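Local coordinates for Lactamase_B domain-containing protein (Pontibacter korlensis, PDB 6XFR), which probably hydrolyses beta-lactam antibiotics to substituted beta-amino acids as a zinc-dependent class B1 metallo-beta-lactamase, at residues L46-W51 with V75-H80; V95-S100 with T114-F119. All coordinates share one frame; numbering follows the deposited sequence.

Contact 1: residues L46-W51 with V75-H80; sequences LIDTGW and VPTHWH. With ZN (zinc ion), chain N.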
loop_
_atom_site.group_PDB
_atom_site.type_symbol
_atom_site.label_atom_id
_atom_site.label_comp_id
_atom_site.label_asym_id
_atom_site.label_seq_id
_atom_site.Cartn_x
_atom_site.Cartn_y
_atom_site.Cartn_z
ATOM N N LEU B 46 2.903 -7.126 -17.995
ATOM C CA LEU B 46 3.720 -6.006 -17.574
ATOM C C LEU B 46 2.922 -4.742 -17.839
ATOM O O LEU B 46 2.488 -4.508 -18.967
ATOM C CB LEU B 46 5.027 -5.994 -18.358
ATOM C CG LEU B 46 6.224 -5.440 -17.648
ATOM C CD1 LEU B 46 6.193 -5.972 -16.230
ATOM C CD2 LEU B 46 7.416 -5.922 -18.405
ATOM N N ILE B 47 2.623 -4.000 -16.794
ATOM C CA ILE B 47 2.012 -2.686 -16.933
ATOM C C ILE B 47 3.094 -1.679 -16.578
ATOM O O ILE B 47 3.452 -1.532 -15.400
ATOM C CB ILE B 47 0.753 -2.524 -16.069
ATOM C CG1 ILE B 47 -0.230 -3.663 -16.351
ATOM C CG2 ILE B 47 0.094 -1.170 -16.342
ATOM C CD1 ILE B 47 -0.629 -3.758 -17.756
ATOM N N ASP B 48 3.593 -0.985 -17.609
ATOM C CA ASP B 48 4.756 -0.109 -17.530
ATOM C C ASP B 48 6.066 -0.883 -17.564
ATOM O O ASP B 48 6.167 -1.995 -17.028
ATOM C CB ASP B 48 4.736 0.756 -16.275
ATOM C CG ASP B 48 3.835 1.946 -16.423
ATOM O OD1 ASP B 48 3.696 2.697 -15.433
ATOM O OD2 ASP B 48 3.254 2.115 -17.528
ATOM N N THR B 49 7.064 -0.296 -18.216
ATOM C CA THR B 49 8.426 -0.777 -18.167
ATOM C C THR B 49 9.102 -0.153 -16.957
ATOM O O THR B 49 8.558 0.734 -16.305
ATOM C CB THR B 49 9.156 -0.398 -19.457
ATOM O OG1 THR B 49 9.132 1.036 -19.592
ATOM C CG2 THR B 49 8.490 -1.036 -20.673
ATOM N N GLY B 50 10.321 -0.569 -16.676
ATOM C CA GLY B 50 11.115 0.162 -15.719
ATOM C C GLY B 50 11.351 1.583 -16.198
ATOM O O GLY B 50 11.032 1.989 -17.310
ATOM N N TRP B 51 11.936 2.362 -15.312
ATOM C CA TRP B 51 12.280 3.735 -15.629
ATOM C C TRP B 51 13.598 3.713 -16.401
ATOM O O TRP B 51 14.651 4.145 -15.932
ATOM C CB TRP B 51 12.369 4.525 -14.337
ATOM C CG TRP B 51 12.294 5.927 -14.526
ATOM C CD1 TRP B 51 12.355 6.581 -15.702
ATOM C CD2 TRP B 51 12.152 6.915 -13.507
ATOM N NE1 TRP B 51 12.259 7.930 -15.490
ATOM C CE2 TRP B 51 12.127 8.163 -14.148
ATOM C CE3 TRP B 51 12.034 6.863 -12.118
ATOM C CZ2 TRP B 51 12.002 9.356 -13.450
ATOM C CZ3 TRP B 51 11.912 8.046 -11.421
ATOM C CH2 TRP B 51 11.898 9.275 -12.087
ATOM N N VAL B 75 2.373 -3.201 -21.406
ATOM C CA VAL B 75 1.401 -2.185 -21.794
ATOM C C VAL B 75 1.841 -0.885 -21.145
ATOM O O VAL B 75 1.528 -0.666 -19.963
ATOM C CB VAL B 75 -0.020 -2.564 -21.347
ATOM C CG1 VAL B 75 -1.020 -1.433 -21.691
ATOM C CG2 VAL B 75 -0.443 -3.917 -21.901
ATOM N N PRO B 76 2.576 -0.014 -21.848
ATOM C CA PRO B 76 2.879 1.310 -21.293
ATOM C C PRO B 76 1.618 2.135 -21.223
ATOM O O PRO B 76 0.691 1.941 -22.009
ATOM C CB PRO B 76 3.881 1.907 -22.284
ATOM C CG PRO B 76 4.487 0.718 -22.951
ATOM C CD PRO B 76 3.371 -0.299 -23.049
ATOM N N THR B 77 1.561 3.011 -20.218
ATOM C CA THR B 77 0.386 3.843 -19.994
ATOM C C THR B 77 0.487 5.241 -20.611
ATOM O O THR B 77 -0.508 5.973 -20.610
ATOM C CB THR B 77 0.106 3.952 -18.498
ATOM O OG1 THR B 77 1.180 4.650 -17.846
ATOM C CG2 THR B 77 -0.088 2.564 -17.897
ATOM N N HIS B 78 1.657 5.646 -21.088
ATOM C CA HIS B 78 1.797 6.845 -21.908
ATOM C C HIS B 78 3.252 6.901 -22.362
ATOM O O HIS B 78 4.035 5.983 -22.092
ATOM C CB HIS B 78 1.287 8.088 -21.169
ATOM C CG HIS B 78 2.161 8.566 -20.058
ATOM N ND1 HIS B 78 2.463 7.794 -18.960
ATOM C CD2 HIS B 78 2.749 9.766 -19.849
ATOM C CE1 HIS B 78 3.231 8.488 -18.141
ATOM N NE2 HIS B 78 3.413 9.688 -18.653
ATOM N N TRP B 79 3.608 7.962 -23.095
ATOM C CA TRP B 79 4.837 7.904 -23.887
ATOM C C TRP B 79 6.105 8.270 -23.124
ATOM O O TRP B 79 7.198 8.020 -23.645
ATOM C CB TRP B 79 4.733 8.815 -25.117
ATOM C CG TRP B 79 4.585 10.286 -24.855
ATOM C CD1 TRP B 79 3.416 10.983 -24.697
ATOM C CD2 TRP B 79 5.636 11.254 -24.778
ATOM N NE1 TRP B 79 3.675 12.326 -24.526
ATOM C CE2 TRP B 79 5.029 12.520 -24.565
ATOM C CE3 TRP B 79 7.035 11.179 -24.875
ATOM C CZ2 TRP B 79 5.772 13.698 -24.437
ATOM C CZ3 TRP B 79 7.774 12.355 -24.751
ATOM C CH2 TRP B 79 7.137 13.597 -24.531
ATOM N N HIS B 80 5.996 8.751 -21.889
ATOM C CA HIS B 80 7.167 9.240 -21.181
ATOM C C HIS B 80 8.097 8.103 -20.749
ATOM O O HIS B 80 7.696 6.942 -20.585
ATOM C CB HIS B 80 6.736 10.051 -19.967
ATOM C CG HIS B 80 6.349 11.462 -20.275
ATOM N ND1 HIS B 80 5.510 12.193 -19.461
ATOM C CD2 HIS B 80 6.693 12.284 -21.292
ATOM C CE1 HIS B 80 5.352 13.405 -19.963
ATOM N NE2 HIS B 80 6.058 13.487 -21.076
HETATM ZN ZN ZN N . 4.694 11.154 -17.667
#
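D48 and T77 meet with their side chains crossing at about a right angle, and a single carboxylate oxygen carries the meeting. OD2 of D48 lies 3.3 Å from OG1 of T77 and takes a weak hydrogen bond from it; a second weak one comes from the T77 backbone N. The threonine hydroxyl sits between its own backbone N and carbonyl carbon (chi1 65°), a rotation that brings it to the carboxylate and also to the in-plane edge of the H78 ring. The other oxygen, D48 OD1, forms a salt bridge with K83 of helix 81-84, so the two oxygens are shared between loop and helix. I47 and V75 instead lie side by side and point the same way, CD1 of I47 resting 3.8 Å from CB of V75, while the CG2 methyls of I47 and T77 approach to 4.0 Å. Backbone bonds join the same pieces: V75 N donates to L46 O at 2.8 Å, and D48 N to V75 O at 3.1 Å. Strands 43-47 and 71-75 run parallel here, and the chain following 71-75 leads into the His-x-His-x-Asp zinc motif of the metallo-beta-lactamase fold. H78 binds zinc through NE2 and H80 through ND1, each at 2.2 Å, and H141 completes the protein ligands. Both histidine rings meet that of H141 with planes at about 80°. H80, the N-cap residue of helix 81-84, has its far nitrogen NE2 hydrogen-bonded to D175, a second-shell carboxylate that probably orients the ring and polarises it.

Contact 2: residues V95-S100 with T114-F119; sequences VPVVTS and TPDVTF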
loop_
_atom_site.group_PDB
_atom_site.type_symbol
_atom_site.label_atom_id
_atom_site.label_comp_id
_atom_site.label_asym_id
_atom_site.label_seq_id
_atom_site.Cartn_x
_atom_site.Cartn_y
_atom_site.Cartn_z
ATOM N N VAL B 95 9.181 -9.770 -26.409
ATOM C CA VAL B 95 7.912 -9.465 -25.743
ATOM C C VAL B 95 7.179 -8.377 -26.523
ATOM O O VAL B 95 7.746 -7.294 -26.731
ATOM C CB VAL B 95 8.180 -9.010 -24.312
ATOM C CG1 VAL B 95 6.873 -8.546 -23.629
ATOM C CG2 VAL B 95 8.887 -10.105 -23.547
ATOM N N PRO B 96 5.911 -8.577 -26.896
ATOM C CA PRO B 96 5.165 -7.500 -27.579
ATOM C C PRO B 96 4.786 -6.350 -26.645
ATOM O O PRO B 96 4.134 -6.539 -25.613
ATOM C CB PRO B 96 3.924 -8.210 -28.139
ATOM C CG PRO B 96 3.829 -9.479 -27.435
ATOM C CD PRO B 96 5.199 -9.865 -26.924
ATOM N N VAL B 97 5.160 -5.137 -27.053
ATOM C CA VAL B 97 4.739 -3.900 -26.406
ATOM C C VAL B 97 3.529 -3.374 -27.152
ATOM O O VAL B 97 3.516 -3.339 -28.388
ATOM C CB VAL B 97 5.853 -2.839 -26.406
ATOM C CG1 VAL B 97 5.360 -1.616 -25.687
ATOM C CG2 VAL B 97 7.143 -3.380 -25.795
ATOM N N VAL B 98 2.522 -2.942 -26.407
ATOM C CA VAL B 98 1.230 -2.584 -26.974
ATOM C C VAL B 98 0.753 -1.301 -26.326
ATOM O O VAL B 98 0.724 -1.203 -25.094
ATOM C CB VAL B 98 0.208 -3.720 -26.747
ATOM C CG1 VAL B 98 -1.173 -3.317 -27.223
ATOM C CG2 VAL B 98 0.673 -4.998 -27.461
ATOM N N THR B 99 0.321 -0.337 -27.146
ATOM C CA THR B 99 -0.054 0.969 -26.622
ATOM C C THR B 99 -1.320 1.455 -27.329
ATOM O O THR B 99 -1.838 0.818 -28.246
ATOM C CB THR B 99 1.118 1.976 -26.740
ATOM O OG1 THR B 99 1.263 2.418 -28.086
ATOM C CG2 THR B 99 2.443 1.361 -26.320
ATOM N N SER B 100 -1.845 2.578 -26.873
ATOM C CA SER B 100 -2.873 3.265 -27.633
ATOM C C SER B 100 -2.270 3.847 -28.912
ATOM O O SER B 100 -1.048 3.967 -29.052
ATOM C CB SER B 100 -3.529 4.365 -26.790
ATOM O OG SER B 100 -2.663 5.469 -26.595
ATOM N N THR B 114 8.939 2.257 -31.200
ATOM C CA THR B 114 7.638 1.992 -31.805
ATOM C C THR B 114 6.994 0.761 -31.185
ATOM O O THR B 114 7.559 -0.342 -31.225
ATOM C CB THR B 114 7.764 1.803 -33.312
ATOM O OG1 THR B 114 8.787 2.662 -33.824
ATOM C CG2 THR B 114 6.445 2.132 -33.977
ATOM N N PRO B 115 5.814 0.896 -30.616
ATOM C CA PRO B 115 5.070 -0.284 -30.176
ATOM C C PRO B 115 4.884 -1.278 -31.316
ATOM O O PRO B 115 4.892 -0.925 -32.493
ATOM C CB PRO B 115 3.714 0.288 -29.766
ATOM C CG PRO B 115 3.900 1.771 -29.711
ATOM C CD PRO B 115 5.053 2.146 -30.520
ATOM N N ASP B 116 4.690 -2.541 -30.936
ATOM C CA ASP B 116 4.434 -3.633 -31.870
ATOM C C ASP B 116 2.974 -3.692 -32.315
ATOM O O ASP B 116 2.684 -4.161 -33.414
ATOM C CB ASP B 116 4.826 -4.980 -31.234
ATOM C CG ASP B 116 6.292 -5.029 -30.792
ATOM O OD1 ASP B 116 6.542 -5.121 -29.570
ATOM O OD2 ASP B 116 7.201 -4.948 -31.660
ATOM N N VAL B 117 2.040 -3.272 -31.474
ATOM C CA VAL B 117 0.631 -3.203 -31.839
ATOM C C VAL B 117 0.067 -1.972 -31.168
ATOM O O VAL B 117 0.495 -1.597 -30.078
ATOM C CB VAL B 117 -0.186 -4.449 -31.439
ATOM C CG1 VAL B 117 -1.630 -4.292 -31.879
ATOM C CG2 VAL B 117 0.418 -5.663 -32.070
ATOM N N THR B 118 -0.891 -1.336 -31.827
ATOM C CA THR B 118 -1.630 -0.258 -31.196
ATOM C C THR B 118 -3.116 -0.591 -31.199
ATOM O O THR B 118 -3.594 -1.378 -32.020
ATOM C CB THR B 118 -1.388 1.090 -31.876
ATOM O OG1 THR B 118 -1.551 0.945 -33.283
ATOM C CG2 THR B 118 0.004 1.591 -31.580
ATOM N N PHE B 119 -3.825 -0.012 -30.238
ATOM C CA PHE B 119 -5.266 -0.124 -30.146
ATOM C C PHE B 119 -5.859 1.276 -30.163
ATOM O O PHE B 119 -5.343 2.182 -29.499
ATOM C CB PHE B 119 -5.646 -0.874 -28.885
ATOM C CG PHE B 119 -5.326 -2.324 -28.958
ATOM C CD1 PHE B 119 -4.027 -2.768 -28.741
ATOM C CD2 PHE B 119 -6.304 -3.243 -29.303
ATOM C CE1 PHE B 119 -3.708 -4.120 -28.840
ATOM C CE2 PHE B 119 -6.008 -4.586 -29.416
ATOM C CZ PHE B 119 -4.706 -5.030 -29.183
#
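V98 and V117 form the first of three parallel bridges that run on through T99 with T118 to S100 with F119. The hydrogen bonds follow that register: T99 N donates to V117 O at 3.2 Å and F119 N to T99 O at 2.9 Å. Upstream, V97 O takes D116 N at 2.9 Å and, weakly, V117 N, so one carbonyl serves two successive amides just before the strand begins. The aspartate side chain answers in the other direction. OD1 of D116, on its anti lone pair, receives V97 N at 2.9 Å along a nearly straight line (166°), and the same oxygen takes a further hydrogen bond from Q91 of helix 87-91. CG stands beside the aspartate's own backbone N (chi1 -58°), which carries the carboxylate back along the neighbouring chain to that amide. These two short strands are the arms of a beta-alpha-beta unit, with helix 101-109 forming the crossover between them. S100, the last residue of the first strand, occupies the N-cap position of that helix, and its OG hydrogen-bonds with the hydroxyl OG1 of T103. Among the apolar contacts, V98 and V117 stand side by side on one face of the sheet, CG2 of V98 4.1 Å from CB of V117. T99 lies on the opposite face, where its side chain crosses the P115 ring at about a right angle and its CG2 sits 3.7 Å from CG of the proline. A104 of the crossover helix touches both residues, and T118 as well.

Overall arrangement
Contact 1 lies near the centre of the chain and all its touching residues are buried; contact 2 sits farther out, about 11 Å away centre to centre, with T114-F119 on the more exposed side. Strand 71-75 links them: it pairs with 43-47 in contact 1, while its C74 shares backbone hydrogen bonds with P96 and V98 of contact 2. The two also touch directly, the P76 ring packing on V97, V98 O and T99. Their chemistry differs accordingly. Contact 1 combines two backbone bonds with weak bonds to the buried D48 carboxylate, beside two zinc-binding histidines, whereas 95-100 with 114-119 relies on short parallel strand pairing and one aspartate-to-amide bond.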